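Local coordinates for tumour necrosis factor receptor (Ectromelia virus, PDB 3ON9), which probably blunts host immune defence by capturing TNF and chemokines outside the cell, this chain being its chemokine-binding SECRET domain, at residues I9-N14 / S65-N70; I40-E45 / I83-K88. One frame throughout, in Å; residues are numbered along the deposited sequence.

Interaction 1 (I9-N14 / S65-N70); sequences IDVEIN and SGFFTN
The carbonyl oxygen I13 O is gripped twice by S65: the hydroxyl S65 OG donates to it at 2.8 Å, and the backbone S65 N adds a weak, bent bond to I13 O at 2.9 Å. The hydroxyl can do this because chi1 of S65, 70°, tucks OG between its own N and carbonyl carbon and so lays it against the neighbouring strand. Here strands 8-16 and 62-69 run antiparallel as neighbours in the five-stranded sheet of the SECRET β-sandwich. In the return direction I13 N reaches S65 O at 2.8 Å and is nearly straight at the hydrogen, although the donor sits 43° above the carbonyl plane. One hydrogen-bonded pair further on, V11 N meets F67 O at 2.8 Å, and F67 N answers to V11 O. Between these pairs, G66 faces E12 with no side chain, and its CA lies very close to V11 O.

On the face turned to the other sheet lie the side chains of I13, V11 and F67. CD1 of I13 comes up to the edge of the F67 ring, 3.9 Å from CE2, carried there by a chi2 of 93° that departs from a staggered value; V11 CG1 approaches the same ring obliquely. I40 and L42 of strand 38-45 also pack against F67.

At the other end a side chain replaces a carbonyl. I9 N bonds almost straight to T69 OG1 at 3.0 Å, while T69 N still donates to I9 O. The same hydroxyl donates its own hydrogen to N70 O at 2.8 Å, where the chain leaves the strand, and T69 CG2 rests 3.7 Å from I9 CB.

Interaction 2 (I40-E45 / I83-K88); sequences ITLTHE and INLEIK
The carboxylate of E86 meets T41 through a water at its OE2 end: the water donates to E86 OE2 at 2.6 Å and lies 2.7 Å from T41 OG1. At the far end the imidazole of H44 leads away from I83, towards the ring of F51, whose plane is turned about 45° to it, and it is H44 CB that touches I83 CD1. The amide-bearing N84 stands beside T43; the two side chains cross at a slant, T43 OG1 lying 3.3 Å from N84 CB.

These residues belong to neighbouring antiparallel strands, 38-45 and 82-89, in the middle of the second sheet of the β-sandwich. T41 pairs with E86 and T43 with N84: T41 N to E86 O is 2.9 Å, and both bonds of that pair lie in the carbonyl plane, whereas N84 N sits well above the carbonyl plane of T43.

Apart from H44 the inner face is aliphatic. I40 and L85 lie side by side, CG2 of I40 being 3.7 Å from L85 CD1. L42 swings its CG anti to the backbone N (chi1 166°), which brings its CD1 diagonally onto I83 CG2 at 3.7 Å.

How the interactions relate
Interactions 1 and 2 each join two antiparallel strands, but in different sheets of the sandwich, and their inner faces meet: F67 and I13 of interaction 1 pack on L42, I40 and L85 of interaction 2, and S65 touches I40. Interaction 1 is the more deeply buried and lies nearer the centre of the chain. There, hydroxyls of S65 and T69 are spent on backbone atoms, stitching strand to strand. In interaction 2 the threonines sit on the partly exposed outer face, where T41 works through water to a carboxylate instead. Chain order interleaves the two, strand 82-89 coming next after 62-69.

Interaction 1 (I9-N14 / S65-N70)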
# COMPACT_ATOMS: atom_id res chain seq x y z
N ILE A 9 0.09 -9.25 -5.17
CA ILE A 9 -0.14 -8.37 -4.03
C ILE A 9 -0.24 -6.94 -4.55
O ILE A 9 0.60 -6.49 -5.33
CB ILE A 9 0.98 -8.42 -2.96
CG1 ILE A 9 1.36 -9.86 -2.61
CG2 ILE A 9 0.52 -7.71 -1.68
CD1 ILE A 9 2.52 -9.96 -1.61
N ASP A 10 -1.28 -6.25 -4.08
CA ASP A 10 -1.58 -4.88 -4.46
C ASP A 10 -1.64 -4.11 -3.15
O ASP A 10 -2.31 -4.52 -2.21
CB ASP A 10 -2.92 -4.85 -5.20
CG ASP A 10 -3.59 -3.49 -5.18
OD1 ASP A 10 -3.28 -2.66 -6.06
OD2 ASP A 10 -4.44 -3.27 -4.29
N VAL A 11 -0.89 -3.01 -3.07
CA VAL A 11 -0.94 -2.14 -1.91
C VAL A 11 -1.33 -0.75 -2.41
O VAL A 11 -0.70 -0.23 -3.32
CB VAL A 11 0.43 -2.09 -1.19
CG1 VAL A 11 0.37 -1.12 -0.01
CG2 VAL A 11 0.82 -3.48 -0.71
N GLU A 12 -2.39 -0.19 -1.84
CA GLU A 12 -2.87 1.14 -2.22
C GLU A 12 -2.90 2.02 -1.00
O GLU A 12 -3.34 1.60 0.07
CB GLU A 12 -4.29 1.07 -2.78
CG GLU A 12 -4.45 0.19 -3.99
CD GLU A 12 -5.89 -0.21 -4.21
OE1 GLU A 12 -6.75 0.68 -4.41
OE2 GLU A 12 -6.18 -1.43 -4.17
N ILE A 13 -2.45 3.26 -1.17
CA ILE A 13 -2.50 4.25 -0.11
C ILE A 13 -3.12 5.54 -0.65
O ILE A 13 -2.55 6.19 -1.53
CB ILE A 13 -1.08 4.54 0.47
CG1 ILE A 13 -0.33 3.24 0.82
CG2 ILE A 13 -1.18 5.43 1.71
CD1 ILE A 13 0.58 2.70 -0.30
N ASN A 14 -4.28 5.92 -0.12
CA ASN A 14 -4.94 7.15 -0.58
C ASN A 14 -4.91 8.18 0.54
O ASN A 14 -5.10 7.83 1.69
CB ASN A 14 -6.37 6.84 -1.04
CG ASN A 14 -6.39 5.85 -2.18
OD1 ASN A 14 -5.47 5.84 -3.01
ND2 ASN A 14 -7.41 5.00 -2.23
N SER A 65 -1.85 6.34 -4.38
CA SER A 65 -0.50 5.83 -4.50
C SER A 65 -0.52 4.34 -4.24
O SER A 65 -1.50 3.81 -3.75
CB SER A 65 0.44 6.55 -3.51
OG SER A 65 0.17 6.19 -2.16
N GLY A 66 0.56 3.64 -4.58
CA GLY A 66 0.57 2.22 -4.29
C GLY A 66 1.80 1.50 -4.80
O GLY A 66 2.63 2.10 -5.48
N PHE A 67 1.90 0.23 -4.44
CA PHE A 67 2.94 -0.67 -4.93
C PHE A 67 2.25 -1.96 -5.39
O PHE A 67 1.24 -2.35 -4.82
CB PHE A 67 3.92 -1.06 -3.82
CG PHE A 67 4.48 0.09 -3.03
CD1 PHE A 67 5.79 0.51 -3.25
CD2 PHE A 67 3.74 0.70 -2.03
CE1 PHE A 67 6.34 1.55 -2.51
CE2 PHE A 67 4.27 1.73 -1.28
CZ PHE A 67 5.58 2.16 -1.52
N PHE A 68 2.79 -2.63 -6.40
CA PHE A 68 2.21 -3.91 -6.80
C PHE A 68 3.25 -4.87 -7.33
O PHE A 68 4.35 -4.46 -7.72
CB PHE A 68 1.11 -3.70 -7.85
CG PHE A 68 1.59 -3.04 -9.10
CD1 PHE A 68 2.00 -3.80 -10.19
CD2 PHE A 68 1.66 -1.66 -9.18
CE1 PHE A 68 2.45 -3.18 -11.35
CE2 PHE A 68 2.11 -1.04 -10.34
CZ PHE A 68 2.51 -1.81 -11.42
N THR A 69 2.91 -6.15 -7.32
CA THR A 69 3.84 -7.19 -7.70
C THR A 69 3.61 -7.70 -9.10
O THR A 69 2.56 -7.50 -9.71
CB THR A 69 3.69 -8.43 -6.79
OG1 THR A 69 2.42 -9.05 -7.03
CG2 THR A 69 3.79 -8.04 -5.34
N ASN A 70 4.62 -8.39 -9.60
CA ASN A 70 4.45 -9.32 -10.69
C ASN A 70 3.39 -10.34 -10.28
O ASN A 70 3.28 -10.68 -9.10
CB ASN A 70 5.79 -10.03 -10.92
CG ASN A 70 5.68 -11.18 -11.90
OD1 ASN A 70 5.08 -11.04 -12.97
ND2 ASN A 70 6.27 -12.31 -11.55

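Interaction 2 (I40-E45 / I83-K88)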
# COMPACT_ATOMS: atom_id res chain seq x y z
N ILE A 40 6.20 6.82 2.29
CA ILE A 40 5.52 5.55 2.47
C ILE A 40 6.56 4.44 2.30
O ILE A 40 7.21 4.35 1.25
CB ILE A 40 4.40 5.35 1.44
CG1 ILE A 40 3.42 6.53 1.47
CG2 ILE A 40 3.67 4.02 1.71
CD1 ILE A 40 2.45 6.56 0.30
N THR A 41 6.70 3.62 3.33
CA THR A 41 7.71 2.55 3.36
C THR A 41 7.03 1.19 3.48
O THR A 41 6.25 0.93 4.41
CB THR A 41 8.69 2.74 4.54
OG1 THR A 41 9.32 4.02 4.43
CG2 THR A 41 9.76 1.64 4.55
N LEU A 42 7.32 0.33 2.51
CA LEU A 42 6.76 -1.01 2.44
C LEU A 42 7.81 -2.10 2.57
O LEU A 42 8.79 -2.13 1.82
CB LEU A 42 6.06 -1.18 1.08
CG LEU A 42 5.70 -2.61 0.68
CD1 LEU A 42 4.56 -3.18 1.52
CD2 LEU A 42 5.37 -2.64 -0.80
N THR A 43 7.61 -3.02 3.50
CA THR A 43 8.39 -4.27 3.49
C THR A 43 7.49 -5.48 3.22
O THR A 43 6.27 -5.41 3.32
CB THR A 43 9.22 -4.48 4.78
OG1 THR A 43 8.36 -4.65 5.90
CG2 THR A 43 10.15 -3.29 5.03
N HIS A 44 8.12 -6.59 2.87
CA HIS A 44 7.40 -7.73 2.33
C HIS A 44 8.18 -9.01 2.58
O HIS A 44 8.29 -9.85 1.68
CB HIS A 44 7.18 -7.51 0.84
CG HIS A 44 8.44 -7.15 0.11
ND1 HIS A 44 8.80 -5.84 -0.14
CD2 HIS A 44 9.43 -7.92 -0.37
CE1 HIS A 44 9.97 -5.83 -0.77
NE2 HIS A 44 10.37 -7.08 -0.93
N GLU A 45 8.70 -9.15 3.79
CA GLU A 45 9.53 -10.31 4.13
C GLU A 45 8.75 -11.62 3.98
O GLU A 45 7.63 -11.74 4.47
CB GLU A 45 10.11 -10.20 5.54
CG GLU A 45 11.00 -11.38 5.92
CD GLU A 45 11.75 -11.18 7.22
OE1 GLU A 45 11.55 -10.13 7.87
OE2 GLU A 45 12.55 -12.06 7.60
N ILE A 83 3.47 -8.21 5.27
CA ILE A 83 3.47 -6.88 4.65
C ILE A 83 3.44 -5.83 5.75
O ILE A 83 2.50 -5.78 6.54
CB ILE A 83 2.24 -6.69 3.74
CG1 ILE A 83 2.31 -7.63 2.53
CG2 ILE A 83 2.12 -5.25 3.28
CD1 ILE A 83 3.41 -7.28 1.52
N ASN A 84 4.47 -4.99 5.81
CA ASN A 84 4.48 -3.86 6.74
C ASN A 84 4.49 -2.58 5.95
O ASN A 84 5.20 -2.45 4.95
CB ASN A 84 5.70 -3.88 7.67
CG ASN A 84 5.69 -5.06 8.63
OD1 ASN A 84 4.62 -5.55 9.03
ND2 ASN A 84 6.88 -5.52 9.01
N LEU A 85 3.72 -1.60 6.41
CA LEU A 85 3.60 -0.34 5.71
C LEU A 85 3.61 0.77 6.73
O LEU A 85 2.89 0.69 7.72
CB LEU A 85 2.26 -0.33 4.97
CG LEU A 85 2.05 0.74 3.92
CD1 LEU A 85 3.02 0.54 2.74
CD2 LEU A 85 0.60 0.70 3.43
N GLU A 86 4.42 1.79 6.50
CA GLU A 86 4.46 2.94 7.38
C GLU A 86 4.30 4.20 6.56
O GLU A 86 4.95 4.37 5.52
CB GLU A 86 5.80 2.99 8.13
CG GLU A 86 6.00 4.26 8.96
CD GLU A 86 7.47 4.55 9.25
OE1 GLU A 86 7.93 4.23 10.37
OE2 GLU A 86 8.17 5.08 8.35
N ILE A 87 3.40 5.07 7.00
CA ILE A 87 3.23 6.39 6.39
C ILE A 87 3.81 7.42 7.36
O ILE A 87 3.31 7.58 8.48
CB ILE A 87 1.74 6.69 6.09
CG1 ILE A 87 1.17 5.68 5.08
CG2 ILE A 87 1.58 8.12 5.55
CD1 ILE A 87 0.72 4.35 5.67
N LYS A 88 4.87 8.10 6.93
CA LYS A 88 5.61 9.02 7.80
C LYS A 88 5.44 10.47 7.38
O LYS A 88 5.87 10.86 6.29
CB LYS A 88 7.10 8.64 7.82
CG LYS A 88 8.04 9.70 8.42
CD LYS A 88 7.74 9.95 9.89
CE LYS A 88 8.92 10.59 10.62
NZ LYS A 88 9.38 11.87 9.97
O HOH W 1 7.92 5.80 5.82